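Local coordinates for protein similar to metal-dependent hydrolase (Staphylococcus aureus subsp. aureus Mu50, PDB 3ESH) that is probably a metal-dependent hydrolase of the metallo-beta-lactamase superfamily, although its substrate is not established, at residues N45-I51 against L248-E253; H185-I191 against H203-I207. All blocks are in the same frame, centred on the assembly; numbering follows the deposited sequence.

Contact 1 (45-51 against 248-253) and contact 2 (185-191 against 203-207) lie about 14 Å apart, centre to centre, deep in the chain, and His203 of contact 2 touches contact 1 directly. Its ND1 probably hydrogen-bonds Leu248 O at 3.0 Å, and its CE1 packs on Tyr250 CB at 3.5 Å. Closer to the presumed metal site, His251 CD2 of contact 1 rests against Asp206 OD1 of contact 2 at 3.1 Å. Asp206 and His185, both in contact 2, face one vacant point together with His110, consistent with an unoccupied metal site. Contact 1 thus places His251 beside the site, while contact 2 holds two of its three candidate ligands.

Contact 1. Residues N45-I51 against L248-E253; sequences NLPTHPI and LFYHDE
The two backbones run in opposite directions and draw closest at Pro47 and His251, whose CA atoms lie 4.9 Å apart, and a backbone hydrogen bond runs from His49 N to Tyr250 O nearby. His251 approaches Pro47 O in two ways: ring atom ND1 donates to it at 2.9 Å (N-H...O 154°), from 26° off the carbonyl plane, and His251 CA adds a CH...O contact. With His251 CG beside its own backbone N (chi1 -75°), the ring edge is brought to this carbonyl, and Leu46 CD2 touches His251 CB at 3.8 Å. The Tyr250 ring spreads over the bend after Pro47: one face covers His49 N near the ring centre and Thr48 C toward the rim, and CE1 reaches Pro50 CG at 4.0 Å. Its hydroxyl bonds Asp112 O, and its ring stacks with His113. At one end Ile51 CD1 meets Leu248 CB at 3.9 Å; at the other, Pro47 CG sits on Glu253 CA at 3.6 Å, and a water links Asn45 N to Glu253 OE1. The loop after strand 246-248 is thereby bound to the end of strand 43-47, and His251, which touches Asp206 of the presumed metal site, probably corresponds to the C-terminal metal-ligand histidine of the metallo-beta-lactamase fold.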
ATOM      1  N   ASN A  45      16.888  -0.469 -34.933  1.00 40.20           N
ATOM      2  CA  ASN A  45      17.161   0.955 -34.975  1.00 41.87           C
ATOM      3  C   ASN A  45      16.059   1.802 -34.374  1.00 41.87           C
ATOM      4  O   ASN A  45      14.914   1.755 -34.824  1.00 42.57           O
ATOM      5  CB  ASN A  45      17.410   1.405 -36.409  1.00 43.33           C
ATOM      6  CG  ASN A  45      17.986   2.794 -36.475  1.00 45.29           C
ATOM      7  OD1 ASN A  45      19.078   3.041 -35.962  1.00 46.17           O
ATOM      8  ND2 ASN A  45      17.252   3.721 -37.093  1.00 47.25           N
ATOM      9  N   LEU A  46      16.418   2.598 -33.368  1.00 40.07           N
ATOM     10  CA  LEU A  46      15.463   3.458 -32.697  1.00 38.15           C
ATOM     11  C   LEU A  46      15.826   4.932 -32.707  1.00 38.75           C
ATOM     12  O   LEU A  46      16.674   5.380 -31.930  1.00 41.31           O
ATOM     13  CB  LEU A  46      15.276   3.032 -31.239  1.00 37.22           C
ATOM     14  CG  LEU A  46      14.653   1.675 -30.906  1.00 34.61           C
ATOM     15  CD1 LEU A  46      14.754   1.476 -29.414  1.00 35.19           C
ATOM     16  CD2 LEU A  46      13.197   1.607 -31.367  1.00 33.39           C
ATOM     17  N   PRO A  47      15.190   5.712 -33.591  1.00 38.03           N
ATOM     18  CA  PRO A  47      15.489   7.140 -33.634  1.00 36.01           C
ATOM     19  C   PRO A  47      15.112   7.761 -32.277  1.00 34.64           C
ATOM     20  O   PRO A  47      14.231   7.257 -31.576  1.00 32.50           O
ATOM     21  CB  PRO A  47      14.568   7.666 -34.737  1.00 35.31           C
ATOM     22  CG  PRO A  47      14.402   6.493 -35.626  1.00 39.38           C
ATOM     23  CD  PRO A  47      14.276   5.330 -34.677  1.00 38.31           C
ATOM     24  N   THR A  48      15.793   8.844 -31.920  1.00 33.45           N
ATOM     25  CA  THR A  48      15.476   9.577 -30.701  1.00 34.48           C
ATOM     26  C   THR A  48      15.134  10.973 -31.241  1.00 34.07           C
ATOM     27  O   THR A  48      15.961  11.885 -31.214  1.00 34.19           O
ATOM     28  CB  THR A  48      16.681   9.638 -29.735  1.00 34.66           C
ATOM     29  OG1 THR A  48      17.788  10.284 -30.387  1.00 36.79           O
ATOM     30  CG2 THR A  48      17.102   8.236 -29.309  1.00 35.66           C
ATOM     31  N   HIS A  49      13.914  11.104 -31.760  1.00 34.23           N
ATOM     32  CA  HIS A  49      13.441  12.349 -32.369  1.00 34.65           C
ATOM     33  C   HIS A  49      12.416  13.127 -31.540  1.00 35.34           C
ATOM     34  O   HIS A  49      11.239  12.778 -31.492  1.00 35.79           O
ATOM     35  CB  HIS A  49      12.829  12.069 -33.752  1.00 35.41           C
ATOM     36  CG  HIS A  49      13.794  11.512 -34.758  1.00 37.70           C
ATOM     37  ND1 HIS A  49      15.159  11.523 -34.579  1.00 37.60           N
ATOM     38  CD2 HIS A  49      13.576  10.922 -35.958  1.00 36.05           C
ATOM     39  CE1 HIS A  49      15.744  10.956 -35.625  1.00 36.56           C
ATOM     40  NE2 HIS A  49      14.806  10.584 -36.473  1.00 36.92           N
ATOM     41  N   PRO A  50      12.851  14.206 -30.878  1.00 36.24           N
ATOM     42  CA  PRO A  50      11.890  14.970 -30.081  1.00 36.03           C
ATOM     43  C   PRO A  50      10.708  15.488 -30.899  1.00 35.75           C
ATOM     44  O   PRO A  50      10.799  15.639 -32.108  1.00 33.92           O
ATOM     45  CB  PRO A  50      12.748  16.083 -29.503  1.00 34.49           C
ATOM     46  CG  PRO A  50      14.054  15.376 -29.279  1.00 34.80           C
ATOM     47  CD  PRO A  50      14.229  14.640 -30.596  1.00 34.86           C
ATOM     48  N   ILE A  51       9.597  15.759 -30.222  1.00 36.63           N
ATOM     49  CA  ILE A  51       8.399  16.243 -30.882  1.00 37.78           C
ATOM     50  C   ILE A  51       8.188  17.727 -30.644  1.00 39.61           C
ATOM     51  O   ILE A  51       7.936  18.153 -29.519  1.00 39.64           O
ATOM     52  CB  ILE A  51       7.161  15.455 -30.386  1.00 37.68           C
ATOM     53  CG1 ILE A  51       7.344  13.973 -30.718  1.00 35.93           C
ATOM     54  CG2 ILE A  51       5.882  16.017 -31.005  1.00 33.48           C
ATOM     55  CD1 ILE A  51       6.226  13.076 -30.233  1.00 37.27           C
ATOM     56  N   LEU A 248       1.503   9.651 -31.926  1.00 40.99           N
ATOM     57  CA  LEU A 248       2.814  10.199 -32.260  1.00 40.30           C
ATOM     58  C   LEU A 248       3.913   9.307 -31.677  1.00 41.92           C
ATOM     59  O   LEU A 248       3.777   8.775 -30.572  1.00 42.69           O
ATOM     60  CB  LEU A 248       2.952  11.614 -31.709  1.00 41.56           C
ATOM     61  CG  LEU A 248       1.857  12.611 -32.099  1.00 42.98           C
ATOM     62  CD1 LEU A 248       2.183  14.000 -31.547  1.00 42.60           C
ATOM     63  CD2 LEU A 248       1.732  12.653 -33.609  1.00 42.26           C
ATOM     64  N   PHE A 249       5.006   9.150 -32.419  1.00 41.40           N
ATOM     65  CA  PHE A 249       6.111   8.316 -31.985  1.00 39.78           C
ATOM     66  C   PHE A 249       7.428   9.055 -31.912  1.00 40.14           C
ATOM     67  O   PHE A 249       7.668  10.004 -32.651  1.00 41.15           O
ATOM     68  CB  PHE A 249       6.231   7.112 -32.905  1.00 38.13           C
ATOM     69  CG  PHE A 249       5.055   6.190 -32.819  1.00 38.42           C
ATOM     70  CD1 PHE A 249       4.956   5.268 -31.767  1.00 34.72           C
ATOM     71  CD2 PHE A 249       4.005   6.289 -33.739  1.00 36.60           C
ATOM     72  CE1 PHE A 249       3.832   4.463 -31.632  1.00 35.75           C
ATOM     73  CE2 PHE A 249       2.882   5.488 -33.613  1.00 36.05           C
ATOM     74  CZ  PHE A 249       2.789   4.572 -32.554  1.00 35.45           C
ATOM     75  N   TYR A 250       8.276   8.602 -31.002  1.00 38.58           N
ATOM     76  CA  TYR A 250       9.574   9.206 -30.763  1.00 39.14           C
ATOM     77  C   TYR A 250      10.652   8.244 -31.228  1.00 40.00           C
ATOM     78  O   TYR A 250      11.693   8.670 -31.713  1.00 41.60           O
ATOM     79  CB  TYR A 250       9.721   9.468 -29.257  1.00 38.23           C
ATOM     80  CG  TYR A 250      11.065   9.991 -28.782  1.00 36.29           C
ATOM     81  CD1 TYR A 250      11.324  11.361 -28.719  1.00 36.91           C
ATOM     82  CD2 TYR A 250      12.052   9.117 -28.328  1.00 36.04           C
ATOM     83  CE1 TYR A 250      12.532  11.845 -28.201  1.00 34.77           C
ATOM     84  CE2 TYR A 250      13.257   9.589 -27.810  1.00 35.47           C
ATOM     85  CZ  TYR A 250      13.488  10.954 -27.747  1.00 35.64           C
ATOM     86  OH  TYR A 250      14.666  11.409 -27.205  1.00 33.22           O
ATOM     87  N   HIS A 251      10.372   6.948 -31.075  1.00 39.90           N
ATOM     88  CA  HIS A 251      11.307   5.874 -31.425  1.00 40.29           C
ATOM     89  C   HIS A 251      11.057   5.104 -32.716  1.00 40.24           C
ATOM     90  O   HIS A 251      11.928   4.335 -33.137  1.00 40.62           O
ATOM     91  CB  HIS A 251      11.360   4.816 -30.314  1.00 40.16           C
ATOM     92  CG  HIS A 251      12.125   5.231 -29.099  1.00 44.04           C
ATOM     93  ND1 HIS A 251      13.362   5.832 -29.170  1.00 45.41           N
ATOM     94  CD2 HIS A 251      11.856   5.074 -27.784  1.00 44.86           C
ATOM     95  CE1 HIS A 251      13.823   6.025 -27.946  1.00 48.73           C
ATOM     96  NE2 HIS A 251      12.926   5.572 -27.087  1.00 50.00           N
ATOM     97  N   ASP A 252       9.891   5.248 -33.330  1.00 38.02           N
ATOM     98  CA  ASP A 252       9.630   4.465 -34.536  1.00 39.43           C
ATOM     99  C   ASP A 252      10.436   4.959 -35.746  1.00 37.68           C
ATOM    100  O   ASP A 252      10.299   6.100 -36.168  1.00 37.37           O
ATOM    101  CB  ASP A 252       8.120   4.448 -34.835  1.00 39.93           C
ATOM    102  CG  ASP A 252       7.709   3.267 -35.699  1.00 41.03           C
ATOM    103  OD1 ASP A 252       6.653   2.653 -35.419  1.00 42.34           O
ATOM    104  OD2 ASP A 252       8.444   2.957 -36.664  1.00 40.44           O
ATOM    105  N   GLU A 253      11.270   4.090 -36.306  1.00 36.95           N
ATOM    106  CA  GLU A 253      12.095   4.468 -37.450  1.00 39.08           C
ATOM    107  C   GLU A 253      11.334   4.746 -38.739  1.00 38.21           C
ATOM    108  O   GLU A 253      11.751   5.591 -39.527  1.00 37.39           O
ATOM    109  CB  GLU A 253      13.156   3.402 -37.744  1.00 39.15           C
ATOM    110  CG  GLU A 253      12.599   2.041 -38.159  1.00 42.67           C
ATOM    111  CD  GLU A 253      13.689   1.018 -38.494  1.00 47.07           C
ATOM    112  OE1 GLU A 253      13.408  -0.206 -38.381  1.00 47.25           O
ATOM    113  OE2 GLU A 253      14.808   1.430 -38.876  1.00 47.48           O
TER
HETATM  114  O   HOH W   1      15.512  -1.581 -37.276  1.00 45.63           O
HETATM  115  O   HOH W   2       9.363  12.014 -32.822  1.00 40.92           O

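Contact 2. Residues H185-I191 against H203-I207; sequences HSFGHTI and HMGDI
His185 and Asp206 meet ring on methylene, between the loop ahead of strand 190-196 and the turn that follows strand 199-203. From the base outward, His185 CB touches Ile207 CD1 at 3.5 Å. CG stands anti to the backbone N (chi1 177°), which lays the imidazole across Asp206. There Asp206 CB sits 3.4 Å from the ring centroid and only 3° off its normal, a CH-pi contact squarely over the face, so that all five ring atoms of His185 share this one carbon. ND1 turns outside the contact to Asp223 OD1, which fixes the rotation of the ring. At the far end NE2 comes to 3.2 Å from Asp206 OD2, but the angle is too poor for a hydrogen bond, and the carboxylate plane stands 76° from that of the ring.

His189 uses its edge instead. Asp206 N gives NE2 a weak, strongly bent hydrogen bond of 3.0 Å, and CE1 lies near Met204 O at 3.4 Å. Gly205, with its positive phi and no side chain, lets the ring come up against the backbone; the ring's ND1 is hydrogen-bonded with Ser182 OG. Further along, Ile191 CG2 packs on CA of Met204, a selenomethionine, at 3.8 Å, and helix 226-242 adjoins both side chains.

The ring contacts leave His185 NE2 and Asp206 OD2 side by side without a bond between them, while Asp206 OD2 also has a weak hydrogen bond from His108 NE2. With Asp223 as second-shell partner of His185 and His110 close by, the arrangement is consistent with the ligand atoms of an empty metal site; related metallo-beta-lactamase hydrolases use their metal ions to activate water.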
ATOM      1  N   HIS A 185       6.640   1.684 -17.789  1.00 33.59           N
ATOM      2  CA  HIS A 185       8.006   1.659 -18.309  1.00 33.36           C
ATOM      3  C   HIS A 185       8.935   2.199 -17.243  1.00 34.66           C
ATOM      4  O   HIS A 185      10.059   1.737 -17.052  1.00 35.97           O
ATOM      5  CB  HIS A 185       8.122   2.564 -19.534  1.00 33.39           C
ATOM      6  CG  HIS A 185       9.506   2.650 -20.091  1.00 36.48           C
ATOM      7  ND1 HIS A 185      10.065   1.652 -20.857  1.00 35.56           N
ATOM      8  CD2 HIS A 185      10.459   3.607 -19.967  1.00 39.01           C
ATOM      9  CE1 HIS A 185      11.298   1.989 -21.185  1.00 37.22           C
ATOM     10  NE2 HIS A 185      11.563   3.170 -20.658  1.00 39.39           N
ATOM     11  N   SER A 186       8.433   3.200 -16.546  1.00 35.44           N
ATOM     12  CA  SER A 186       9.178   3.868 -15.498  1.00 36.91           C
ATOM     13  C   SER A 186       8.177   4.116 -14.382  1.00 35.12           C
ATOM     14  O   SER A 186       6.992   4.208 -14.643  1.00 35.28           O
ATOM     15  CB  SER A 186       9.687   5.201 -16.045  1.00 32.55           C
ATOM     16  OG  SER A 186      10.667   5.723 -15.208  1.00 34.00           O
ATOM     17  N   PHE A 187       8.628   4.229 -13.143  1.00 34.85           N
ATOM     18  CA  PHE A 187       7.661   4.480 -12.091  1.00 33.51           C
ATOM     19  C   PHE A 187       7.025   5.832 -12.304  1.00 32.63           C
ATOM     20  O   PHE A 187       5.862   6.038 -11.963  1.00 32.91           O
ATOM     21  CB  PHE A 187       8.285   4.470 -10.705  1.00 34.40           C
ATOM     22  CG  PHE A 187       7.274   4.612  -9.610  1.00 37.65           C
ATOM     23  CD1 PHE A 187       6.509   3.516  -9.214  1.00 38.92           C
ATOM     24  CD2 PHE A 187       7.015   5.853  -9.044  1.00 37.25           C
ATOM     25  CE1 PHE A 187       5.500   3.657  -8.276  1.00 38.80           C
ATOM     26  CE2 PHE A 187       6.010   6.006  -8.106  1.00 37.75           C
ATOM     27  CZ  PHE A 187       5.244   4.911  -7.720  1.00 39.31           C
ATOM     28  N   GLY A 188       7.783   6.757 -12.878  1.00 31.09           N
ATOM     29  CA  GLY A 188       7.259   8.089 -13.107  1.00 31.28           C
ATOM     30  C   GLY A 188       6.958   8.385 -14.556  1.00 32.14           C
ATOM     31  O   GLY A 188       6.720   9.538 -14.918  1.00 31.35           O
ATOM     32  N   HIS A 189       6.940   7.355 -15.396  1.00 33.64           N
ATOM     33  CA  HIS A 189       6.679   7.563 -16.810  1.00 34.57           C
ATOM     34  C   HIS A 189       5.382   8.319 -17.049  1.00 34.99           C
ATOM     35  O   HIS A 189       4.373   8.074 -16.382  1.00 34.27           O
ATOM     36  CB  HIS A 189       6.659   6.233 -17.542  1.00 34.56           C
ATOM     37  CG  HIS A 189       6.520   6.367 -19.026  1.00 34.01           C
ATOM     38  ND1 HIS A 189       5.316   6.629 -19.638  1.00 35.34           N
ATOM     39  CD2 HIS A 189       7.439   6.272 -20.016  1.00 33.66           C
ATOM     40  CE1 HIS A 189       5.493   6.685 -20.947  1.00 33.17           C
ATOM     41  NE2 HIS A 189       6.770   6.470 -21.200  1.00 32.77           N
ATOM     42  N   THR A 190       5.427   9.225 -18.028  1.00 33.66           N
ATOM     43  CA  THR A 190       4.312  10.091 -18.383  1.00 34.79           C
ATOM     44  C   THR A 190       3.947  10.065 -19.877  1.00 34.31           C
ATOM     45  O   THR A 190       4.806   9.888 -20.738  1.00 33.66           O
ATOM     46  CB  THR A 190       4.651  11.565 -17.959  1.00 35.90           C
ATOM     47  OG1 THR A 190       4.898  11.614 -16.548  1.00 32.62           O
ATOM     48  CG2 THR A 190       3.517  12.525 -18.299  1.00 37.11           C
ATOM     49  N   ILE A 191       2.665  10.233 -20.181  1.00 34.76           N
ATOM     50  CA  ILE A 191       2.212  10.282 -21.562  1.00 36.01           C
ATOM     51  C   ILE A 191       1.651  11.682 -21.781  1.00 36.22           C
ATOM     52  O   ILE A 191       1.262  12.348 -20.837  1.00 36.82           O
ATOM     53  CB  ILE A 191       1.120   9.224 -21.853  1.00 35.77           C
ATOM     54  CG1 ILE A 191      -0.137   9.523 -21.055  1.00 35.34           C
ATOM     55  CG2 ILE A 191       1.627   7.833 -21.476  1.00 38.71           C
ATOM     56  CD1 ILE A 191      -1.365   8.961 -21.676  1.00 34.95           C
ATOM     57  N   HIS A 203       1.008  10.985 -27.471  1.00 35.31           N
ATOM     58  CA  HIS A 203       2.319  10.373 -27.502  1.00 35.52           C
ATOM     59  C   HIS A 203       2.402   9.582 -26.210  1.00 35.79           C
ATOM     60  O   HIS A 203       2.484  10.161 -25.133  1.00 35.92           O
ATOM     61  CB  HIS A 203       3.429  11.421 -27.534  1.00 35.94           C
ATOM     62  CG  HIS A 203       4.799  10.833 -27.408  1.00 38.21           C
ATOM     63  ND1 HIS A 203       5.262   9.847 -28.248  1.00 37.65           N
ATOM     64  CD2 HIS A 203       5.787  11.066 -26.512  1.00 37.80           C
ATOM     65  CE1 HIS A 203       6.480   9.488 -27.874  1.00 37.23           C
ATOM     66  NE2 HIS A 203       6.816  10.212 -26.826  1.00 39.86           N
HETATM   67  N   MSE A 204       2.371   8.261 -26.321  1.00 36.18           N
HETATM   68  CA  MSE A 204       2.427   7.402 -25.149  1.00 36.85           C
HETATM   69  C   MSE A 204       3.840   7.027 -24.701  1.00 37.18           C
HETATM   70  O   MSE A 204       4.029   6.063 -23.960  1.00 38.51           O
HETATM   71  CB  MSE A 204       1.564   6.162 -25.388  1.00 34.55           C
HETATM   72  CG  MSE A 204       0.111   6.486 -25.160  1.00 32.75           C
HETATM   73 SE   MSE A 204      -1.056   5.128 -25.736  1.00 31.62          SE
HETATM   74  CE  MSE A 204      -0.565   3.791 -24.478  1.00 29.72           C
ATOM     75  N   GLY A 205       4.831   7.812 -25.130  1.00 37.98           N
ATOM     76  CA  GLY A 205       6.200   7.533 -24.734  1.00 37.54           C
ATOM     77  C   GLY A 205       6.611   6.069 -24.864  1.00 39.46           C
ATOM     78  O   GLY A 205       6.169   5.376 -25.771  1.00 39.38           O
ATOM     79  N   ASP A 206       7.448   5.595 -23.944  1.00 40.28           N
ATOM     80  CA  ASP A 206       7.928   4.220 -24.010  1.00 42.15           C
ATOM     81  C   ASP A 206       6.942   3.147 -23.554  1.00 42.68           C
ATOM     82  O   ASP A 206       7.323   2.011 -23.296  1.00 43.10           O
ATOM     83  CB  ASP A 206       9.247   4.087 -23.246  1.00 43.74           C
ATOM     84  CG  ASP A 206      10.414   4.688 -24.002  1.00 44.80           C
ATOM     85  OD1 ASP A 206      10.237   5.039 -25.188  1.00 46.42           O
ATOM     86  OD2 ASP A 206      11.517   4.810 -23.424  1.00 50.50           O
ATOM     87  N   ILE A 207       5.673   3.516 -23.467  1.00 43.39           N
ATOM     88  CA  ILE A 207       4.634   2.581 -23.084  1.00 44.21           C
ATOM     89  C   ILE A 207       3.980   2.128 -24.410  1.00 44.97           C
ATOM     90  O   ILE A 207       3.139   1.230 -24.440  1.00 46.50           O
ATOM     91  CB  ILE A 207       3.622   3.253 -22.087  1.00 44.50           C
ATOM     92  CG1 ILE A 207       3.452   2.362 -20.868  1.00 44.09           C
ATOM     93  CG2 ILE A 207       2.269   3.470 -22.725  1.00 45.04           C
ATOM     94  CD1 ILE A 207       4.751   1.974 -20.221  1.00 43.53           C
TER